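Side-chain contacts in uncharacterized protein (Parabacteroides merdae, PDB 4MXN), which probably hydrolyses glycosidic bonds in polysaccharides, as a putative family 28 glycosyl hydrolase with a parallel beta-helix fold: residues S89-K94 with K136-G141; K94-C99 with S144-A149; A125-V130 with S194-I199. All coordinates share one frame; numbering follows the deposited sequence.

Contact 1: S89-K94 with K136-G141; sequences SVYDFK and KGHIEG
V90 meets I139 at the margin of the parallel beta-helix, where the loop after strand 82-86 faces the chain leaving helix 123-136. Its CG2 lies 4.2 Å from I139 CD1, a loose methyl contact. V90 is buried, and a compact branched residue suits it: besides I139 it touches V130 and Q133 of that helix and Y146, while CG1 sits 3.9 Å above the ring plane of the next residue, Y91.

Y91 makes the larger contribution. Its side chain and that of I139 run past each other in opposite directions, and I139 CG2 lies at the ring edge, in its plane, with Y91 CE1 3.8 Å from that methyl. I139 can serve both neighbours because CG1 stands between the backbone N and the carbonyl carbon (chi1 55°), which sends CD1 to the valine while CG2 takes the tyrosine. Further out, Y91 OH comes within 3.4 Å of H138 CB, the two side chains crossing at about a right angle. A water donates to Y91 OH over 2.8 Å and to the backbone H138 O over 2.5 Å, linking the segments where they share no direct hydrogen bond. The hydroxyl also bonds to Q133 OE1, an oxygen that H138 ND1 reaches as well.

D92 takes no part across the contact but steadies its own turn: S89 OG donates over 2.6 Å to the anti lone pair of D92 OD2. On the other segment G137, the first residue after the helix, closes it in a Schellman motif; its positive phi favours glycine.

The chemistry is thus divided: methyls and a ring edge fill the inner part, while the phenol and the imidazole share Q133 OE1, and the water joins the phenol to the H138 backbone oxygen.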
loop_
_atom_site.group_PDB
_atom_site.type_symbol
_atom_site.label_atom_id
_atom_site.label_comp_id
_atom_site.label_asym_id
_atom_site.label_seq_id
_atom_site.Cartn_x
_atom_site.Cartn_y
_atom_site.Cartn_z
ATOM N N SER A 89 1.737 15.675 1.356
ATOM C CA SER A 89 2.983 16.208 1.866
ATOM C C SER A 89 4.127 15.238 1.582
ATOM O O SER A 89 4.211 14.165 2.213
ATOM C CB SER A 89 2.824 16.467 3.366
ATOM O OG SER A 89 4.016 16.931 3.982
ATOM N N VAL A 90 5.023 15.626 0.645
ATOM C CA VAL A 90 6.159 14.786 0.204
ATOM C C VAL A 90 7.022 14.301 1.385
ATOM O O VAL A 90 7.399 13.129 1.416
ATOM C CB VAL A 90 7.045 15.477 -0.892
ATOM C CG1 VAL A 90 7.543 16.871 -0.460
ATOM C CG2 VAL A 90 8.216 14.589 -1.329
ATOM N N TYR A 91 7.302 15.190 2.350
ATOM C CA TYR A 91 8.188 14.871 3.484
ATOM C C TYR A 91 7.551 13.935 4.533
ATOM O O TYR A 91 8.275 13.401 5.383
ATOM C CB TYR A 91 8.701 16.165 4.128
ATOM C CG TYR A 91 9.494 17.018 3.156
ATOM C CD1 TYR A 91 10.387 16.439 2.255
ATOM C CD2 TYR A 91 9.310 18.400 3.099
ATOM C CE1 TYR A 91 11.087 17.215 1.329
ATOM C CE2 TYR A 91 10.042 19.190 2.211
ATOM C CZ TYR A 91 10.933 18.594 1.331
ATOM O OH TYR A 91 11.686 19.359 0.475
ATOM N N ASP A 92 6.238 13.686 4.442
ATOM C CA ASP A 92 5.554 12.776 5.362
ATOM C C ASP A 92 5.572 11.308 4.840
ATOM O O ASP A 92 5.030 10.418 5.498
ATOM C CB ASP A 92 4.122 13.246 5.633
ATOM C CG ASP A 92 4.089 14.378 6.642
ATOM O OD1 ASP A 92 4.273 14.110 7.828
ATOM O OD2 ASP A 92 3.958 15.529 6.227
ATOM N N PHE A 93 6.242 11.058 3.710
ATOM C CA PHE A 93 6.428 9.715 3.159
ATOM C C PHE A 93 7.926 9.307 3.323
ATOM O O PHE A 93 8.757 10.151 3.631
ATOM C CB PHE A 93 5.922 9.618 1.690
ATOM C CG PHE A 93 4.438 9.924 1.620
ATOM C CD1 PHE A 93 3.501 9.032 2.135
ATOM C CD2 PHE A 93 3.985 11.141 1.123
ATOM C CE1 PHE A 93 2.134 9.361 2.167
ATOM C CE2 PHE A 93 2.616 11.465 1.142
ATOM C CZ PHE A 93 1.702 10.572 1.663
ATOM N N LYS A 94 8.232 8.008 3.187
ATOM C CA LYS A 94 9.564 7.386 3.341
ATOM C C LYS A 94 10.671 8.002 2.433
ATOM O O LYS A 94 11.806 8.169 2.891
ATOM C CB LYS A 94 9.463 5.875 3.087
ATOM N N LYS A 136 11.867 23.998 -6.292
ATOM C CA LYS A 136 12.595 24.856 -5.346
ATOM C C LYS A 136 14.028 24.351 -5.125
ATOM O O LYS A 136 14.851 25.059 -4.547
ATOM C CB LYS A 136 11.844 24.942 -4.006
ATOM C CG LYS A 136 10.698 25.928 -4.056
ATOM C CD LYS A 136 9.662 25.623 -3.014
ATOM C CE LYS A 136 8.431 26.488 -3.153
ATOM N NZ LYS A 136 7.530 26.003 -4.234
ATOM N N GLY A 137 14.301 23.140 -5.581
ATOM C CA GLY A 137 15.605 22.497 -5.456
ATOM C C GLY A 137 15.894 21.971 -4.068
ATOM O O GLY A 137 17.057 21.741 -3.732
ATOM N N HIS A 138 14.839 21.775 -3.245
ATOM C CA HIS A 138 14.954 21.259 -1.881
ATOM C C HIS A 138 15.195 19.745 -1.888
ATOM O O HIS A 138 15.706 19.186 -0.908
ATOM C CB HIS A 138 13.709 21.610 -1.052
ATOM C CG HIS A 138 13.549 23.080 -0.800
ATOM N ND1 HIS A 138 12.336 23.607 -0.402
ATOM C CD2 HIS A 138 14.451 24.091 -0.902
ATOM C CE1 HIS A 138 12.532 24.913 -0.282
ATOM N NE2 HIS A 138 13.782 25.252 -0.588
ATOM N N ILE A 139 14.828 19.103 -2.997
ATOM C CA ILE A 139 15.034 17.682 -3.311
ATOM C C ILE A 139 15.435 17.602 -4.790
ATOM O O ILE A 139 15.103 18.507 -5.559
ATOM C CB ILE A 139 13.809 16.768 -2.966
ATOM C CG1 ILE A 139 12.498 17.253 -3.640
ATOM C CG2 ILE A 139 13.661 16.568 -1.435
ATOM C CD1 ILE A 139 11.328 16.257 -3.614
ATOM N N GLU A 140 16.163 16.551 -5.182
ATOM C CA GLU A 140 16.616 16.393 -6.573
ATOM C C GLU A 140 16.097 15.100 -7.196
ATOM O O GLU A 140 15.998 14.087 -6.515
ATOM C CB GLU A 140 18.157 16.421 -6.666
ATOM C CG GLU A 140 18.829 17.667 -6.095
ATOM C CD GLU A 140 18.925 18.910 -6.964
ATOM O OE1 GLU A 140 18.353 18.927 -8.078
ATOM O OE2 GLU A 140 19.592 19.877 -6.523
ATOM N N GLY A 141 15.788 15.148 -8.488
ATOM C CA GLY A 141 15.324 13.980 -9.228
ATOM C C GLY A 141 14.058 14.225 -10.008
ATOM O O GLY A 141 13.861 15.299 -10.577
HETATM O O HOH W 1 14.416 19.150 1.213
#

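Contact 2: K94-C99 with S144-A149; sequences KGVGGC and SDYAPA
The Y146 ring carries V96 CG1 over one face, a CH-pi contact between the loop before strand 104-106 and the short helix 143-146, flanking the parallel beta-helix. The methyl stands 3.6 Å above the plane, displaced toward the rim; it is 3.9 Å from the ring centroid, in a direction 24° off the normal. It therefore sits nearest one side of the ring's outer half, 3.6 Å from Y146 CE1 and 3.7 Å from Y146 CZ. Y146 OH bonds to the backbone oxygen of E140, which helps hold the phenol in place against the methyl.

V96 reaches the ring because CG1 lies anti to its carbonyl carbon (chi1 -72°). One methyl of the branched side chain then does nearly all the touching, meeting D145 CB at 3.8 Å as well as the tyrosine. A valine suits this exposed bend: it is short and stiff, with enough hydrocarbon to lie on the ring. D145 offers only its CB and backbone here; its carboxylate turns off and accepts from N142 N through OD2, an acceptor that suits the start of a helix, where backbone N-H groups lack helical partners.

The backbones come closest at G95, whose CA is 5.1 Å from Y146 CA. With phi positive at G95, a CB would collide with the carbonyl oxygen of K94, so glycine fits this bend. Farther along, C99 forms a disulfide with C152, tying the loop covalently to strand 151-154. Nearer the ring, V96 CG1 also rests 3.4 Å from the backbone oxygen of D145.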
loop_
_atom_site.group_PDB
_atom_site.type_symbol
_atom_site.label_atom_id
_atom_site.label_comp_id
_atom_site.label_asym_id
_atom_site.label_seq_id
_atom_site.Cartn_x
_atom_site.Cartn_y
_atom_site.Cartn_z
ATOM N N LYS A 94 8.232 8.008 3.187
ATOM C CA LYS A 94 9.564 7.386 3.341
ATOM C C LYS A 94 10.671 8.002 2.433
ATOM O O LYS A 94 11.806 8.169 2.891
ATOM C CB LYS A 94 9.463 5.875 3.087
ATOM N N GLY A 95 10.346 8.341 1.186
ATOM C CA GLY A 95 11.304 8.968 0.273
ATOM C C GLY A 95 12.170 8.015 -0.532
ATOM O O GLY A 95 11.906 6.806 -0.565
ATOM N N VAL A 96 13.219 8.566 -1.190
ATOM C CA VAL A 96 14.175 7.825 -2.034
ATOM C C VAL A 96 14.861 6.671 -1.273
ATOM O O VAL A 96 15.186 6.802 -0.087
ATOM C CB VAL A 96 15.249 8.734 -2.707
ATOM C CG1 VAL A 96 14.643 9.585 -3.819
ATOM C CG2 VAL A 96 15.992 9.604 -1.692
ATOM N N GLY A 97 15.067 5.561 -1.983
ATOM C CA GLY A 97 15.729 4.363 -1.473
ATOM C C GLY A 97 14.778 3.311 -0.946
ATOM O O GLY A 97 14.192 3.483 0.127
ATOM N N GLY A 98 14.606 2.246 -1.718
ATOM C CA GLY A 98 13.741 1.135 -1.346
ATOM C C GLY A 98 12.262 1.454 -1.346
ATOM O O GLY A 98 11.784 2.258 -2.151
ATOM N N CYS A 99 11.532 0.813 -0.441
ATOM C CA CYS A 99 10.081 0.933 -0.311
ATOM C C CYS A 99 9.623 2.282 0.224
ATOM O O CYS A 99 9.891 2.655 1.376
ATOM C CB CYS A 99 9.519 -0.204 0.537
ATOM S SG CYS A 99 9.016 -1.651 -0.425
ATOM N N SER A 144 8.649 10.636 -9.683
ATOM C CA SER A 144 8.620 9.177 -9.465
ATOM C C SER A 144 9.570 8.707 -8.349
ATOM O O SER A 144 9.281 7.703 -7.695
ATOM C CB SER A 144 8.936 8.422 -10.758
ATOM O OG SER A 144 10.233 8.713 -11.256
ATOM N N ASP A 145 10.668 9.438 -8.105
ATOM C CA ASP A 145 11.630 9.094 -7.053
ATOM C C ASP A 145 11.045 9.301 -5.642
ATOM O O ASP A 145 11.479 8.634 -4.700
ATOM C CB ASP A 145 12.925 9.937 -7.212
ATOM C CG ASP A 145 13.661 9.791 -8.529
ATOM O OD1 ASP A 145 13.641 8.691 -9.100
ATOM O OD2 ASP A 145 14.272 10.780 -8.979
ATOM N N TYR A 146 10.053 10.207 -5.494
ATOM C CA TYR A 146 9.484 10.554 -4.191
ATOM C C TYR A 146 8.006 10.198 -4.007
ATOM O O TYR A 146 7.541 10.064 -2.867
ATOM C CB TYR A 146 9.662 12.072 -3.963
ATOM C CG TYR A 146 11.114 12.486 -3.972
ATOM C CD1 TYR A 146 11.876 12.452 -2.809
ATOM C CD2 TYR A 146 11.744 12.873 -5.153
ATOM C CE1 TYR A 146 13.229 12.785 -2.820
ATOM C CE2 TYR A 146 13.099 13.198 -5.179
ATOM C CZ TYR A 146 13.836 13.159 -4.009
ATOM O OH TYR A 146 15.161 13.513 -4.027
ATOM N N ALA A 147 7.249 10.118 -5.103
ATOM C CA ALA A 147 5.819 9.820 -5.020
ATOM C C ALA A 147 5.619 8.394 -4.466
ATOM O O ALA A 147 6.245 7.449 -4.962
ATOM C CB ALA A 147 5.172 9.986 -6.383
ATOM N N PRO A 148 4.831 8.236 -3.379
ATOM C CA PRO A 148 4.701 6.914 -2.784
ATOM C C PRO A 148 3.726 6.004 -3.496
ATOM O O PRO A 148 2.708 6.430 -4.050
ATOM C CB PRO A 148 4.183 7.217 -1.370
ATOM C CG PRO A 148 3.392 8.460 -1.517
ATOM C CD PRO A 148 4.094 9.251 -2.592
ATOM N N ALA A 149 4.013 4.714 -3.403
ATOM C CA ALA A 149 3.103 3.668 -3.816
ATOM C C ALA A 149 2.036 3.552 -2.721
ATOM O O ALA A 149 2.177 4.175 -1.661
ATOM C CB ALA A 149 3.869 2.352 -3.968
#

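Contact 3: A125-V130 with S194-I199; sequences AVRASV and SDRKAI
R127 and R196 stack their guanidinium groups face to face, joining helix 123-136 to a loop of the parallel beta-helix that leads into strand 199-202. The planes are 2° apart and the group centres 3.9 Å.

From CB, R127 heads toward the loop. Its chain runs straight through CG and then bends at CD (chi3 71°), a kink that brings the guanidinium flat over its partner. The first atom to touch is R127 CD, 3.7 Å from R196 NH2, a methylene laid over the rim of the R196 group, between NH1 and NH2. R127 NE follows, above R196 NH1 at 3.5 Å with both atoms donors and no bond between them. R127 CZ makes the nearest approach, 3.3 Å from R196 NH1, which lies over the centre of its group. R127 NH1 lies over the R196 group, offset toward its rim, 3.4 Å from R196 NH1 and 3.5 Å from R196 CZ, while R127 NH2 is farther off at the tip.

Two like charges so close would be expected to repel, yet flat stacking lets N-H groups point out in the planes, and one short run, A169 to N171, supplies backbone oxygens to three of the nitrogens: A170 O takes R127 NH1, and N171 O and A169 O take NE and NH2 of R196. D195 OD1 adds a long, purely electrostatic salt bridge to R196 NH1, from well out of the guanidinium plane, and probably eases the charge. Arginine suits both places, being long, flat and rich in donors. A leucine in place of R127 would probably leave A170 O without this donor and R196 without the flat group covering one face.

The loop that carries R196 contains an ST turn, in which R196 N donates to S194 OG over 3.1 Å at an N-H...O angle of 153°.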
loop_
_atom_site.group_PDB
_atom_site.type_symbol
_atom_site.label_atom_id
_atom_site.label_comp_id
_atom_site.label_asym_id
_atom_site.label_seq_id
_atom_site.Cartn_x
_atom_site.Cartn_y
_atom_site.Cartn_z
ATOM N N ALA A 125 -2.696 15.871 -5.522
ATOM C CA ALA A 125 -2.214 16.704 -4.409
ATOM C C ALA A 125 -0.857 16.244 -3.870
ATOM O O ALA A 125 -0.015 17.088 -3.574
ATOM C CB ALA A 125 -3.244 16.726 -3.293
ATOM N N VAL A 126 -0.626 14.914 -3.779
ATOM C CA VAL A 126 0.651 14.349 -3.291
ATOM C C VAL A 126 1.772 14.657 -4.311
ATOM O O VAL A 126 2.851 15.123 -3.918
ATOM C CB VAL A 126 0.532 12.831 -2.974
ATOM C CG1 VAL A 126 1.909 12.189 -2.787
ATOM C CG2 VAL A 126 -0.338 12.588 -1.743
ATOM N N ARG A 127 1.519 14.409 -5.615
ATOM C CA ARG A 127 2.523 14.678 -6.667
ATOM C C ARG A 127 2.831 16.181 -6.798
ATOM O O ARG A 127 3.978 16.532 -7.072
ATOM C CB ARG A 127 2.092 14.100 -8.020
ATOM C CG ARG A 127 2.125 12.566 -8.025
ATOM C CD ARG A 127 1.616 11.961 -9.330
ATOM N NE ARG A 127 2.541 12.175 -10.430
ATOM C CZ ARG A 127 3.516 11.347 -10.768
ATOM N NH1 ARG A 127 3.728 10.238 -10.068
ATOM N NH2 ARG A 127 4.310 11.635 -11.787
ATOM N N ALA A 128 1.835 17.059 -6.560
ATOM C CA ALA A 128 2.041 18.523 -6.628
ATOM C C ALA A 128 2.978 18.973 -5.504
ATOM O O ALA A 128 3.783 19.884 -5.704
ATOM C CB ALA A 128 0.707 19.257 -6.543
ATOM N N SER A 129 2.879 18.318 -4.321
ATOM C CA SER A 129 3.752 18.583 -3.181
ATOM C C SER A 129 5.200 18.204 -3.559
ATOM O O SER A 129 6.126 18.996 -3.336
ATOM C CB SER A 129 3.263 17.828 -1.946
ATOM O OG SER A 129 4.187 17.942 -0.885
ATOM N N VAL A 130 5.378 17.026 -4.179
ATOM C CA VAL A 130 6.686 16.549 -4.653
ATOM C C VAL A 130 7.253 17.558 -5.677
ATOM O O VAL A 130 8.400 17.993 -5.519
ATOM C CB VAL A 130 6.638 15.119 -5.259
ATOM C CG1 VAL A 130 8.005 14.706 -5.828
ATOM C CG2 VAL A 130 6.114 14.082 -4.258
ATOM N N SER A 194 -4.406 8.389 -11.708
ATOM C CA SER A 194 -3.140 7.748 -12.111
ATOM C C SER A 194 -3.194 7.078 -13.503
ATOM O O SER A 194 -4.119 6.307 -13.785
ATOM C CB SER A 194 -2.735 6.693 -11.086
ATOM O OG SER A 194 -1.577 5.996 -11.521
ATOM N N ASP A 195 -2.158 7.315 -14.329
ATOM C CA ASP A 195 -2.020 6.638 -15.628
ATOM C C ASP A 195 -0.894 5.595 -15.537
ATOM O O ASP A 195 -0.479 5.032 -16.557
ATOM C CB ASP A 195 -1.757 7.662 -16.765
ATOM C CG ASP A 195 -0.454 8.451 -16.704
ATOM O OD1 ASP A 195 0.288 8.319 -15.700
ATOM O OD2 ASP A 195 -0.150 9.164 -17.682
ATOM N N ARG A 196 -0.385 5.373 -14.307
ATOM C CA ARG A 196 0.726 4.476 -14.009
ATOM C C ARG A 196 0.266 3.026 -13.827
ATOM O O ARG A 196 -0.934 2.756 -13.719
ATOM C CB ARG A 196 1.474 4.974 -12.753
ATOM C CG ARG A 196 2.183 6.319 -13.010
ATOM C CD ARG A 196 2.590 7.051 -11.735
ATOM N NE ARG A 196 1.434 7.458 -10.911
ATOM C CZ ARG A 196 0.756 8.592 -11.066
ATOM N NH1 ARG A 196 1.081 9.441 -12.034
ATOM N NH2 ARG A 196 -0.259 8.882 -10.257
ATOM N N LYS A 197 1.248 2.096 -13.774
ATOM C CA LYS A 197 1.013 0.669 -13.549
ATOM C C LYS A 197 0.383 0.458 -12.186
ATOM O O LYS A 197 0.546 1.294 -11.294
ATOM C CB LYS A 197 2.322 -0.148 -13.681
ATOM C CG LYS A 197 2.941 -0.096 -15.088
ATOM C CD LYS A 197 2.254 -1.075 -16.032
ATOM C CE LYS A 197 2.792 -1.048 -17.446
ATOM N NZ LYS A 197 2.146 -2.094 -18.264
ATOM N N ALA A 198 -0.389 -0.621 -12.045
ATOM C CA ALA A 198 -1.044 -0.965 -10.792
ATOM C C ALA A 198 -0.133 -1.818 -9.935
ATOM O O ALA A 198 -0.204 -1.728 -8.711
ATOM C CB ALA A 198 -2.341 -1.716 -11.061
ATOM N N ILE A 199 0.678 -2.702 -10.567
ATOM C CA ILE A 199 1.540 -3.642 -9.827
ATOM C C ILE A 199 2.899 -3.776 -10.471
ATOM O O ILE A 199 2.991 -4.026 -11.671
ATOM C CB ILE A 199 0.865 -5.038 -9.695
ATOM C CG1 ILE A 199 -0.412 -4.942 -8.848
ATOM C CG2 ILE A 199 1.823 -6.092 -9.050
ATOM C CD1 ILE A 199 -1.282 -5.934 -9.122
#

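In the fold
Along the chain the segments run 89-94, 94-99, 125-130, 136-141, 144-149 and 194-199, so every pair of contacts interleaves. Contacts 1 and 2 share K94 and have centres about 10 Å apart; contact 3 lies about 11 Å from contact 2 and 14 Å from contact 1. Helix 123-136 connects them: it carries the first segment of contact 3, and its V130 packs on V90 of contact 1 and Y146 of contact 2. Segments 94-99, 144-149 and 194-199 lead toward strands 104-106, 151-154 and 199-202 of one parallel sheet. Together the contacts probably help hold the helical excursion 123-146 against loops that lead into the beta-helix.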